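Local coordinates for GDSL-like protein (Roseburia intestinalis L1-82, PDB 6HFZ) that removes acetyl groups from complex beta-mannans, as a two-domain esterase with a GDSL-type (SGNH hydrolase) domain, at residues P51-Y55 and A56-Y60. Sequence-based numbering, arbitrary orientation.
Sequences PELCY and AYHVY
His58 reaches back from the first turn of its helix over the chain that leads into it. Its CB lies 3.5 Å from Tyr55 O; chi1 of -75° sets CG anti to the carbonyl carbon and turns the imidazole toward the N-terminal end. There His58 CD2 comes within 3.4 Å of Cys54 O, while His58 CE1 meets Leu53 CD2 at 4.1 Å. At the tip, NE2 shares a water with Leu53 O, the water lying in the ring plane and donating to that carbonyl. Histidine suits this place because its flat ring fits beside the Cys54 carbonyl and the Leu53 methyl while NE2 reaches the water.

Cys54 is the N-cap residue. Its carbonyl takes a nearly straight bond from His58 N (3.1 Å, 160°) and a weak one from Tyr57 N; Val59 N bonds to Tyr55 O. The Tyr57 ring lies alongside Glu52, whose CG packs over one face, 3.9 Å from Tyr57 CE2. Cys54 SG lies 4.1 Å from Ala56 CB, and both small side chains touch Tyr74 of strand 71-78. The start of helix 55-66 also packs against Phe37 of strand 32-39, through Tyr55, Ala56 and Val59, and against helix 196-215, where His58 touches Ala203.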
loop_
_atom_site.group_PDB
_atom_site.type_symbol
_atom_site.label_atom_id
_atom_site.label_comp_id
_atom_site.label_asym_id
_atom_site.label_seq_id
_atom_site.Cartn_x
_atom_site.Cartn_y
_atom_site.Cartn_z
ATOM N N PRO A 51 -14.770 6.267 -11.580
ATOM C CA PRO A 51 -14.244 6.551 -10.244
ATOM C C PRO A 51 -15.286 6.580 -9.122
ATOM O O PRO A 51 -14.977 6.233 -8.009
ATOM C CB PRO A 51 -13.656 7.950 -10.420
ATOM C CG PRO A 51 -13.215 7.949 -11.841
ATOM C CD PRO A 51 -14.365 7.291 -12.562
ATOM N N GLU A 52 -16.531 6.973 -9.445
ATOM C CA GLU A 52 -17.556 7.103 -8.448
ATOM C C GLU A 52 -18.116 5.732 -8.033
ATOM O O GLU A 52 -18.896 5.662 -7.084
ATOM C CB GLU A 52 -18.712 7.992 -8.935
ATOM C CG GLU A 52 -18.302 9.434 -9.221
ATOM C CD GLU A 52 -17.484 9.639 -10.492
ATOM O OE1 GLU A 52 -17.558 8.783 -11.413
ATOM O OE2 GLU A 52 -16.770 10.650 -10.545
ATOM N N LEU A 53 -17.726 4.635 -8.708
ATOM C CA LEU A 53 -18.305 3.319 -8.441
ATOM C C LEU A 53 -17.276 2.361 -7.793
ATOM O O LEU A 53 -17.546 1.170 -7.686
ATOM C CB LEU A 53 -18.813 2.752 -9.770
ATOM C CG LEU A 53 -20.010 3.489 -10.380
ATOM C CD1 LEU A 53 -20.432 2.829 -11.680
ATOM C CD2 LEU A 53 -21.173 3.537 -9.393
ATOM N N CYS A 54 -16.098 2.859 -7.372
ATOM C CA CYS A 54 -15.181 1.997 -6.619
ATOM C C CYS A 54 -15.622 1.984 -5.152
ATOM O O CYS A 54 -16.381 2.843 -4.716
ATOM C CB CYS A 54 -13.727 2.426 -6.761
ATOM S SG CYS A 54 -13.270 3.994 -5.986
ATOM N N TYR A 55 -15.118 1.008 -4.381
ATOM C CA TYR A 55 -15.588 0.807 -3.001
ATOM C C TYR A 55 -15.280 2.078 -2.200
ATOM O O TYR A 55 -16.053 2.465 -1.354
ATOM C CB TYR A 55 -15.008 -0.477 -2.381
ATOM C CG TYR A 55 -13.695 -0.297 -1.670
ATOM C CD1 TYR A 55 -13.652 0.266 -0.417
ATOM C CD2 TYR A 55 -12.501 -0.714 -2.236
ATOM C CE1 TYR A 55 -12.458 0.487 0.240
ATOM C CE2 TYR A 55 -11.295 -0.522 -1.584
ATOM C CZ TYR A 55 -11.269 0.122 -0.358
ATOM O OH TYR A 55 -10.079 0.407 0.266
ATOM N N ALA A 56 -14.098 2.692 -2.427
ATOM C CA ALA A 56 -13.645 3.828 -1.659
ATOM C C ALA A 56 -14.631 5.004 -1.789
ATOM O O ALA A 56 -15.023 5.590 -0.806
ATOM C CB ALA A 56 -12.224 4.231 -2.030
ATOM N N TYR A 57 -15.089 5.249 -3.014
ATOM C CA TYR A 57 -16.016 6.371 -3.233
ATOM C C TYR A 57 -17.381 6.016 -2.632
ATOM O O TYR A 57 -18.060 6.883 -2.074
ATOM C CB TYR A 57 -16.019 6.731 -4.706
ATOM C CG TYR A 57 -16.502 8.140 -4.941
ATOM C CD1 TYR A 57 -15.654 9.228 -4.862
ATOM C CD2 TYR A 57 -17.847 8.365 -5.164
ATOM C CE1 TYR A 57 -16.122 10.519 -5.042
ATOM C CE2 TYR A 57 -18.336 9.646 -5.317
ATOM C CZ TYR A 57 -17.474 10.719 -5.267
ATOM O OH TYR A 57 -17.989 11.968 -5.493
ATOM N N HIS A 58 -17.760 4.730 -2.677
ATOM C CA HIS A 58 -19.004 4.293 -2.039
ATOM C C HIS A 58 -18.961 4.542 -0.533
ATOM O O HIS A 58 -19.950 4.977 0.070
ATOM C CB HIS A 58 -19.352 2.829 -2.335
ATOM C CG HIS A 58 -19.884 2.510 -3.706
ATOM N ND1 HIS A 58 -21.020 3.109 -4.264
ATOM C CD2 HIS A 58 -19.505 1.570 -4.594
ATOM C CE1 HIS A 58 -21.275 2.556 -5.446
ATOM N NE2 HIS A 58 -20.386 1.590 -5.663
ATOM N N VAL A 59 -17.815 4.281 0.110
ATOM C CA VAL A 59 -17.704 4.519 1.517
ATOM C C VAL A 59 -17.754 6.032 1.767
ATOM O O VAL A 59 -18.294 6.490 2.786
ATOM C CB VAL A 59 -16.419 3.893 2.068
ATOM C CG1 VAL A 59 -16.062 4.380 3.452
ATOM C CG2 VAL A 59 -16.499 2.386 2.014
ATOM N N TYR A 60 -17.086 6.802 0.894
ATOM C CA TYR A 60 -17.077 8.271 1.008
ATOM C C TYR A 60 -18.533 8.768 0.936
ATOM O O TYR A 60 -18.973 9.613 1.738
ATOM C CB TYR A 60 -16.143 8.868 -0.049
ATOM C CG TYR A 60 -16.222 10.364 -0.203
ATOM C CD1 TYR A 60 -15.778 11.219 0.790
ATOM C CD2 TYR A 60 -16.745 10.902 -1.356
ATOM C CE1 TYR A 60 -15.848 12.600 0.638
ATOM C CE2 TYR A 60 -16.833 12.277 -1.522
ATOM C CZ TYR A 60 -16.381 13.114 -0.528
ATOM O OH TYR A 60 -16.479 14.464 -0.738
HETATM O O HOH W 1 -19.888 -0.105 -7.917
#